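Long-range contacts in NanS-p (Escherichia phage vB_EcoP_24B, PDB 6YP6), which probably binds carbohydrate as part of a phage-encoded esterase thought to act on O-acetylated sialic acids: residues T4-L9 / Q20-S25; V55-A60 / K193-D198; Y88-Y93 / V207-I212. All blocks are in the same frame, centred on the assembly; numbering follows the deposited sequence. Where two conformers were deposited one is given.

Contact 1: residues T4-L9 / Q20-S25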
loop_
_atom_site.group_PDB
_atom_site.type_symbol
_atom_site.label_atom_id
_atom_site.label_comp_id
_atom_site.label_asym_id
_atom_site.label_seq_id
_atom_site.Cartn_x
_atom_site.Cartn_y
_atom_site.Cartn_z
ATOM N N THR A 4 6.426 -13.789 8.016
ATOM C CA THR A 4 5.920 -12.427 8.061
ATOM C C THR A 4 7.096 -11.477 8.210
ATOM O O THR A 4 7.811 -11.525 9.213
ATOM C CB THR A 4 4.961 -12.273 9.237
ATOM O OG1 THR A 4 3.854 -13.160 9.062
ATOM C CG2 THR A 4 4.451 -10.853 9.331
ATOM N N LEU A 5 7.295 -10.622 7.214
ATOM C CA LEU A 5 8.281 -9.558 7.333
ATOM C C LEU A 5 7.752 -8.438 8.223
ATOM O O LEU A 5 8.478 -7.898 9.069
ATOM C CB LEU A 5 8.639 -9.044 5.948
ATOM C CG LEU A 5 9.709 -7.971 5.919
ATOM C CD1 LEU A 5 11.041 -8.552 6.353
ATOM C CD2 LEU A 5 9.816 -7.362 4.554
ATOM N N LEU A 6 6.489 -8.077 8.034
ATOM C CA LEU A 6 5.846 -7.068 8.865
ATOM C C LEU A 6 4.342 -7.293 8.780
ATOM O O LEU A 6 3.833 -7.796 7.782
ATOM C CB LEU A 6 6.198 -5.646 8.419
ATOM C CG LEU A 6 5.736 -5.226 7.023
ATOM C CD1 LEU A 6 4.383 -4.540 7.050
ATOM C CD2 LEU A 6 6.765 -4.325 6.351
ATOM N N SER A 7 3.632 -6.890 9.830
ATOM C CA SER A 7 2.183 -6.951 9.785
ATOM C C SER A 7 1.554 -5.950 10.739
ATOM O O SER A 7 2.126 -5.587 11.767
ATOM C CB SER A 7 1.668 -8.363 10.072
ATOM O OG SER A 7 1.949 -8.720 11.396
ATOM N N TYR A 8 0.360 -5.509 10.353
ATOM C CA TYR A 8 -0.603 -4.850 11.215
ATOM C C TYR A 8 -1.914 -5.622 11.086
ATOM O O TYR A 8 -2.377 -5.860 9.967
ATOM C CB TYR A 8 -0.877 -3.390 10.825
ATOM C CG TYR A 8 -2.038 -2.854 11.637
ATOM C CD1 TYR A 8 -1.872 -2.521 12.973
ATOM C CD2 TYR A 8 -3.310 -2.745 11.096
ATOM C CE1 TYR A 8 -2.920 -2.084 13.742
ATOM C CE2 TYR A 8 -4.368 -2.306 11.856
ATOM C CZ TYR A 8 -4.174 -1.976 13.177
ATOM O OH TYR A 8 -5.263 -1.544 13.904
ATOM N N LEU A 9 -2.529 -5.968 12.222
ATOM C CA LEU A 9 -3.852 -6.587 12.259
ATOM C C LEU A 9 -4.713 -5.799 13.238
ATOM O O LEU A 9 -4.340 -5.628 14.404
ATOM C CB LEU A 9 -3.778 -8.051 12.707
ATOM C CG LEU A 9 -3.381 -9.085 11.658
ATOM C CD1 LEU A 9 -1.909 -8.983 11.314
ATOM C CD2 LEU A 9 -3.751 -10.496 12.125
ATOM N N GLN A 20 2.140 -2.961 17.971
ATOM C CA GLN A 20 2.572 -3.786 16.850
ATOM C C GLN A 20 3.812 -3.246 16.142
ATOM O O GLN A 20 4.228 -3.831 15.141
ATOM C CB GLN A 20 1.408 -3.996 15.869
ATOM C CG GLN A 20 0.299 -4.826 16.490
ATOM C CD GLN A 20 -0.859 -5.074 15.544
ATOM O OE1 GLN A 20 -0.695 -5.645 14.472
ATOM N NE2 GLN A 20 -2.043 -4.656 15.950
ATOM N N GLY A 21 4.420 -2.170 16.639
ATOM C CA GLY A 21 5.703 -1.723 16.146
ATOM C C GLY A 21 5.661 -0.660 15.074
ATOM O O GLY A 21 6.727 -0.268 14.576
ATOM N N TRP A 22 4.475 -0.190 14.704
ATOM C CA TRP A 22 4.317 0.845 13.701
ATOM C C TRP A 22 4.449 2.224 14.327
ATOM O O TRP A 22 4.085 2.439 15.482
ATOM C CB TRP A 22 2.923 0.740 13.073
ATOM C CG TRP A 22 2.725 -0.503 12.256
ATOM C CD1 TRP A 22 2.587 -1.773 12.724
ATOM C CD2 TRP A 22 2.674 -0.589 10.830
ATOM N NE1 TRP A 22 2.447 -2.649 11.673
ATOM C CE2 TRP A 22 2.495 -1.944 10.497
ATOM C CE3 TRP A 22 2.750 0.352 9.807
ATOM C CZ2 TRP A 22 2.380 -2.375 9.176
ATOM C CZ3 TRP A 22 2.643 -0.075 8.500
ATOM C CH2 TRP A 22 2.453 -1.420 8.196
ATOM N N SER A 23 4.922 3.169 13.525
ATOM C CA SER A 23 4.941 4.582 13.878
ATOM C C SER A 23 3.844 5.294 13.091
ATOM O O SER A 23 3.713 5.098 11.881
ATOM C CB SER A 23 6.306 5.195 13.566
ATOM O OG SER A 23 7.322 4.603 14.357
ATOM N N ALA A 24 3.101 6.165 13.759
ATOM C CA ALA A 24 1.939 6.815 13.175
ATOM C C ALA A 24 2.079 8.302 13.444
ATOM O O ALA A 24 2.463 8.707 14.543
ATOM C CB ALA A 24 0.627 6.298 13.760
ATOM N N SER A 25 1.777 9.111 12.440
ATOM C CA SER A 25 1.828 10.548 12.613
ATOM C C SER A 25 0.757 11.181 11.750
ATOM O O SER A 25 0.429 10.682 10.672
ATOM C CB SER A 25 3.189 11.125 12.240
ATOM O OG SER A 25 3.493 10.890 10.886
HETATM O O HOH W 1 3.858 -6.480 14.443
HETATM O O HOH W 2 1.285 -7.575 13.897
#
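The indole of W22 is met on one face by CB of Y8, which stands 3.2 Å above the ring plane and toward its rim, while the carbonyl of S7 lies at the pyrrole edge. There NE1 donates to S7 O at 3.0 Å, with an almost straight N-H...O angle of 176°; the oxygen is in the indole plane, yet the donor sits well above the plane of the S7 carbonyl. The Y8 ring turns its edge to the five-membered ring in a T-shaped pair, planes at 85°. At the benzo end, CD1 of L6 reaches CZ2 of W22 at 3.6 Å. Tryptophan suits the site by joining a broad apolar surface to one N-H.

Q20 supplies a flat amide nearly parallel to the Y8 ring. Its OE1 accepts from L9 N at 2.9 Å, on a lone pair, and its NE2 donates to L9 O at 2.9 Å, so a glutamine copies the paired donor and acceptor of a neighbouring strand. A water links S7 OG to Q20 OE1. Side chains thus pin the 10-residue connection to the outer edge of strand 3-9, whose paired neighbour is strand 207-216, as the chain crosses between sheets of a beta sandwich.

Contact 2: residues V55-A60 / K193-D198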
loop_
_atom_site.group_PDB
_atom_site.type_symbol
_atom_site.label_atom_id
_atom_site.label_comp_id
_atom_site.label_asym_id
_atom_site.label_seq_id
_atom_site.Cartn_x
_atom_site.Cartn_y
_atom_site.Cartn_z
ATOM N N VAL A 55 0.350 9.287 8.157
ATOM C CA VAL A 55 1.378 8.361 7.701
ATOM C C VAL A 55 1.557 7.276 8.750
ATOM O O VAL A 55 1.735 7.572 9.935
ATOM C CB VAL A 55 2.740 9.049 7.462
ATOM C CG1 VAL A 55 3.741 8.036 6.888
ATOM C CG2 VAL A 55 2.615 10.233 6.540
ATOM N N LEU A 56 1.539 6.029 8.308
ATOM C CA LEU A 56 1.921 4.878 9.103
ATOM C C LEU A 56 3.213 4.333 8.525
ATOM O O LEU A 56 3.345 4.235 7.309
ATOM C CB LEU A 56 0.859 3.784 9.014
ATOM C CG LEU A 56 -0.578 4.229 9.260
ATOM C CD1 LEU A 56 -1.496 3.032 9.062
ATOM C CD2 LEU A 56 -0.768 4.828 10.632
ATOM N N GLU A 57 4.164 3.971 9.380
ATOM C CA GLU A 57 5.453 3.477 8.920
ATOM C C GLU A 57 5.866 2.237 9.692
ATOM O O GLU A 57 5.665 2.148 10.908
ATOM C CB GLU A 57 6.580 4.529 9.080
ATOM C CG GLU A 57 6.308 5.822 8.354
ATOM C CD GLU A 57 7.300 6.913 8.681
ATOM O OE1 GLU A 57 8.444 6.601 9.052
ATOM O OE2 GLU A 57 6.939 8.100 8.546
ATOM N N TYR A 58 6.522 1.313 8.988
ATOM C CA TYR A 58 7.142 0.162 9.614
ATOM C C TYR A 58 8.540 -0.007 9.030
ATOM O O TYR A 58 8.750 0.161 7.822
ATOM C CB TYR A 58 6.307 -1.112 9.380
ATOM C CG TYR A 58 6.704 -2.248 10.291
ATOM C CD1 TYR A 58 7.790 -3.060 9.986
ATOM C CD2 TYR A 58 6.032 -2.482 11.479
ATOM C CE1 TYR A 58 8.177 -4.112 10.835
ATOM C CE2 TYR A 58 6.412 -3.513 12.336
ATOM C CZ TYR A 58 7.484 -4.327 12.003
ATOM O OH TYR A 58 7.862 -5.344 12.851
ATOM N N ALA A 59 9.485 -0.368 9.894
ATOM C CA ALA A 59 10.871 -0.660 9.512
ATOM C C ALA A 59 10.928 -2.005 8.795
ATOM O O ALA A 59 10.955 -3.065 9.424
ATOM C CB ALA A 59 11.739 -0.658 10.762
ATOM N N ALA A 60 10.929 -1.949 7.460
ATOM C CA ALA A 60 10.756 -3.110 6.596
ATOM C C ALA A 60 12.062 -3.672 6.046
ATOM O O ALA A 60 12.032 -4.741 5.420
ATOM C CB ALA A 60 9.851 -2.724 5.414
ATOM N N LYS A 193 11.745 1.645 4.828
ATOM C CA LYS A 193 10.494 1.623 5.567
ATOM C C LYS A 193 9.344 1.503 4.583
ATOM O O LYS A 193 9.400 2.032 3.474
ATOM C CB LYS A 193 10.305 2.894 6.409
ATOM C CG LYS A 193 11.446 3.172 7.361
ATOM C CD LYS A 193 11.111 4.289 8.324
ATOM C CE LYS A 193 10.349 3.746 9.499
ATOM N NZ LYS A 193 9.915 4.799 10.454
ATOM N N LEU A 194 8.302 0.785 5.000
ATOM C CA LEU A 194 7.019 0.835 4.324
ATOM C C LEU A 194 6.236 2.005 4.898
ATOM O O LEU A 194 6.063 2.110 6.113
ATOM C CB LEU A 194 6.249 -0.465 4.534
ATOM C CG LEU A 194 4.853 -0.497 3.913
ATOM C CD1 LEU A 194 4.912 -0.407 2.392
ATOM C CD2 LEU A 194 4.116 -1.758 4.342
ATOM N N HIS A 195 5.796 2.897 4.013
ATOM C CA HIS A 195 5.029 4.084 4.360
ATOM C C HIS A 195 3.644 3.957 3.751
ATOM O O HIS A 195 3.507 3.726 2.549
ATOM C CB HIS A 195 5.655 5.327 3.772
ATOM C CG HIS A 195 7.070 5.517 4.126
ATOM N ND1 HIS A 195 7.491 6.412 5.082
ATOM C CD2 HIS A 195 8.176 4.924 3.632
ATOM C CE1 HIS A 195 8.809 6.358 5.163
ATOM N NE2 HIS A 195 9.247 5.461 4.292
ATOM N N VAL A 196 2.630 4.093 4.588
ATOM C CA VAL A 196 1.242 4.079 4.150
ATOM C C VAL A 196 0.671 5.446 4.505
ATOM O O VAL A 196 0.801 5.894 5.645
ATOM C CB VAL A 196 0.453 2.955 4.842
ATOM C CG1 VAL A 196 -0.921 2.832 4.226
ATOM C CG2 VAL A 196 1.209 1.641 4.744
ATOM N N THR A 197 0.078 6.130 3.531
ATOM C CA THR A 197 -0.301 7.524 3.751
ATOM C C THR A 197 -1.490 7.901 2.891
ATOM O O THR A 197 -1.673 7.341 1.818
ATOM C CB THR A 197 0.900 8.445 3.432
ATOM O OG1 THR A 197 0.529 9.813 3.608
ATOM C CG2 THR A 197 1.399 8.265 2.002
ATOM N N ASP A 198 -2.263 8.890 3.334
ATOM C CA ASP A 198 -3.295 9.456 2.464
ATOM C C ASP A 198 -2.786 10.610 1.595
ATOM O O ASP A 198 -3.601 11.251 0.931
ATOM C CB ASP A 198 -4.579 9.829 3.216
ATOM C CG ASP A 198 -4.451 11.077 4.061
ATOM O OD1 ASP A 198 -3.338 11.368 4.529
ATOM O OD2 ASP A 198 -5.492 11.771 4.249
HETATM O O HOH W 3 6.767 8.949 5.806
#
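E57 lays its aliphatic stem obliquely across the imidazole of H195, with CG 3.5 Å from ND1, and sends its carboxylate on to K193. The lysine comes from the same face of the sheet: a turn about its CG-CD bond (chi3 85°) carries NZ back to E57 OE1, 2.7 Å away, in a salt bridge. NZ meets that oxygen on the anti side, close to the carboxylate plane. The other oxygen, OE2, takes a hydrogen bond from a water that also lies 2.7 Å from H195 ND1, while NE2 of the same ring is bonded to A190 O. Farther along this face V55 and T197 lie side by side, CG2 of V55 3.6 Å from OG1 of T197, whose hydroxyl is held by W54 O.

Beneath these side chains the strands run antiparallel. L56 with V196 is a hydrogen-bonded pair, closed by L56 N to V196 O and V196 N to L56 O, both 2.8 Å; Y58 and L194 form the next such pair. L56, V196 and L194 lie on the opposite face, with A60 against L194, where L6 and F92 also pack; Y58 starts there too, but its ring leads away. The chemistry is thus divided: one face is mixed, its polar groups satisfied by one another, water or backbone, the other apolar, and the salt bridge and water probably keep the carboxylate of E57 negatively charged.

Contact 3: residues Y88-Y93 / V207-I212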
loop_
_atom_site.group_PDB
_atom_site.type_symbol
_atom_site.label_atom_id
_atom_site.label_comp_id
_atom_site.label_asym_id
_atom_site.label_seq_id
_atom_site.Cartn_x
_atom_site.Cartn_y
_atom_site.Cartn_z
ATOM N N TYR A 88 -8.249 10.755 -3.484
ATOM C CA TYR A 88 -7.365 9.697 -3.031
ATOM C C TYR A 88 -7.914 8.944 -1.830
ATOM O O TYR A 88 -8.615 9.504 -0.987
ATOM C CB TYR A 88 -5.988 10.264 -2.635
ATOM C CG TYR A 88 -5.250 10.859 -3.810
ATOM C CD1 TYR A 88 -4.702 10.063 -4.811
ATOM C CD2 TYR A 88 -5.133 12.239 -3.936
ATOM C CE1 TYR A 88 -4.056 10.630 -5.892
ATOM C CE2 TYR A 88 -4.494 12.816 -5.009
ATOM C CZ TYR A 88 -3.966 12.014 -5.990
ATOM O OH TYR A 88 -3.353 12.628 -7.049
ATOM N N VAL A 89 -7.513 7.668 -1.743
ATOM C CA VAL A 89 -7.626 6.870 -0.529
ATOM C C VAL A 89 -6.269 6.834 0.173
ATOM O O VAL A 89 -6.103 7.424 1.244
ATOM C CB VAL A 89 -8.155 5.447 -0.806
ATOM C CG1 VAL A 89 -8.313 4.685 0.503
ATOM C CG2 VAL A 89 -9.471 5.493 -1.570
ATOM N N MET A 90 -5.283 6.154 -0.408
ATOM C CA MET A 90 -3.996 5.981 0.265
ATOM C C MET A 90 -2.970 5.479 -0.734
ATOM O O MET A 90 -3.305 5.010 -1.821
ATOM C CB MET A 90 -4.138 5.017 1.445
ATOM C CG MET A 90 -4.508 3.606 1.059
ATOM S SD MET A 90 -4.925 2.672 2.526
ATOM C CE MET A 90 -5.690 1.244 1.787
ATOM N N ALA A 91 -1.716 5.560 -0.318
ATOM C CA ALA A 91 -0.576 5.073 -1.069
ATOM C C ALA A 91 0.328 4.243 -0.166
ATOM O O ALA A 91 0.397 4.448 1.049
ATOM C CB ALA A 91 0.251 6.236 -1.641
ATOM N N PHE A 92 1.052 3.330 -0.807
ATOM C CA PHE A 92 2.062 2.464 -0.209
ATOM C C PHE A 92 3.388 2.749 -0.904
ATOM O O PHE A 92 3.517 2.519 -2.110
ATOM C CB PHE A 92 1.716 0.979 -0.441
ATOM C CG PHE A 92 0.413 0.567 0.169
ATOM C CD1 PHE A 92 -0.781 0.804 -0.496
ATOM C CD2 PHE A 92 0.362 -0.042 1.415
ATOM C CE1 PHE A 92 -2.000 0.445 0.081
ATOM C CE2 PHE A 92 -0.861 -0.386 1.994
ATOM C CZ PHE A 92 -2.031 -0.150 1.315
ATOM N N TYR A 93 4.371 3.239 -0.148
ATOM C CA TYR A 93 5.703 3.508 -0.662
ATOM C C TYR A 93 6.711 2.694 0.133
ATOM O O TYR A 93 6.718 2.733 1.370
ATOM C CB TYR A 93 6.086 4.981 -0.526
ATOM C CG TYR A 93 5.136 5.939 -1.119
ATOM C CD1 TYR A 93 4.923 5.974 -2.475
ATOM C CD2 TYR A 93 4.448 6.844 -0.305
ATOM C CE1 TYR A 93 4.016 6.887 -3.021
ATOM C CE2 TYR A 93 3.564 7.751 -0.832
ATOM C CZ TYR A 93 3.351 7.759 -2.187
ATOM O OH TYR A 93 2.468 8.690 -2.709
ATOM N N VAL A 207 -10.786 5.731 5.536
ATOM C CA VAL A 207 -10.517 4.340 5.180
ATOM C C VAL A 207 -10.446 3.489 6.439
ATOM O O VAL A 207 -9.899 3.912 7.465
ATOM C CB VAL A 207 -9.245 4.211 4.306
ATOM C CG1 VAL A 207 -7.977 4.572 5.062
ATOM C CG2 VAL A 207 -9.120 2.807 3.688
ATOM N N LEU A 208 -10.995 2.283 6.343
ATOM C CA LEU A 208 -10.888 1.270 7.379
ATOM C C LEU A 208 -9.872 0.235 6.918
ATOM O O LEU A 208 -9.961 -0.281 5.798
ATOM C CB LEU A 208 -12.230 0.588 7.634
ATOM C CG LEU A 208 -13.151 1.275 8.640
ATOM C CD1 LEU A 208 -13.528 2.651 8.197
ATOM C CD2 LEU A 208 -14.381 0.413 8.862
ATOM N N ILE A 209 -8.913 -0.068 7.777
ATOM C CA ILE A 209 -7.889 -1.066 7.496
ATOM C C ILE A 209 -8.127 -2.275 8.387
ATOM O O ILE A 209 -8.215 -2.147 9.612
ATOM C CB ILE A 209 -6.476 -0.495 7.728
ATOM C CG1 ILE A 209 -6.227 0.745 6.892
ATOM C CG2 ILE A 209 -5.426 -1.585 7.505
ATOM C CD1 ILE A 209 -6.206 0.499 5.458
ATOM N N ASP A 210 -8.220 -3.446 7.772
ATOM C CA ASP A 210 -8.289 -4.719 8.483
ATOM C C ASP A 210 -6.883 -5.230 8.788
ATOM O O ASP A 210 -6.586 -5.617 9.922
ATOM C CB ASP A 210 -9.041 -5.719 7.594
ATOM C CG ASP A 210 -9.536 -6.930 8.343
ATOM O OD1 ASP A 210 -9.985 -6.777 9.497
ATOM O OD2 ASP A 210 -9.571 -8.031 7.745
ATOM N N SER A 211 -6.024 -5.229 7.771
ATOM C CA SER A 211 -4.665 -5.713 7.910
ATOM C C SER A 211 -3.796 -5.118 6.811
ATOM O O SER A 211 -4.280 -4.728 5.742
ATOM C CB SER A 211 -4.630 -7.239 7.818
ATOM O OG SER A 211 -5.090 -7.671 6.550
ATOM N N ILE A 212 -2.494 -5.065 7.106
ATOM C CA ILE A 212 -1.427 -4.764 6.155
ATOM C C ILE A 212 -0.322 -5.762 6.458
ATOM O O ILE A 212 0.001 -5.971 7.629
ATOM C CB ILE A 212 -0.854 -3.346 6.356
ATOM C CG1 ILE A 212 -1.930 -2.277 6.205
ATOM C CG2 ILE A 212 0.306 -3.082 5.389
ATOM C CD1 ILE A 212 -1.519 -0.928 6.738
#
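V89, M90 and F92 reach V207, I209 and I212 by side chains alone, with no backbone pairing between the segments; the axes of strands 88-93 and 207-209 come within 8.8 Å, their N-to-C directions 41° apart. This is the interior of a beta sandwich, the two layers being the sheets that hold strands 88-95 and 207-216. A classic beta bulge sets V89 and M90 both opposite I119, and a second, at D210 and S211 opposite R76, accompanies the corner in the other segment.

At one end V89 CG1 packs on V207 CG2 at 3.8 Å, the two valines crossing at about a right angle; short branched residues fit where the backbones come nearest. M90 spans a wider gap. Its CG is wedged between the backbone N and carbonyl carbon (chi1 65°), and from there an extended, flexible thioether leads across to I209, CE of M90 meeting CD1 of I209 tip to tip, 3.8 Å apart. F77 touches both of them, and L45 packs on V207 and I209. Beyond the corner, I212 returns to the core. There F92, with a large rigid ring, covers the long distance between layers, and CG2 of I212 lies at its edge, near the ring plane, 4.5 Å from CE2.

From the N terminus, strand 3-9 leads into a short connection that contact 1 closes when Q20 and W22 return to it. The chain then enters strand 23-25, whose neighbour in the sheet, strand 55-59, opens contact 2; S23 and S25 bond to E57 and V55. Contact 2 closes a loop of more than 130 residues at 193-198. Contact 3 opens within that loop, at 88-93, and closes after it, at 207-212, so the two cross, whereas contact 1 precedes both. Strand 193-197 lies between 55-59 and 88-95 in one sheet. Contact 3 joins that sheet to the other, where strands 3-9 and 207-216 pair, Y8 N bonding to I212 O.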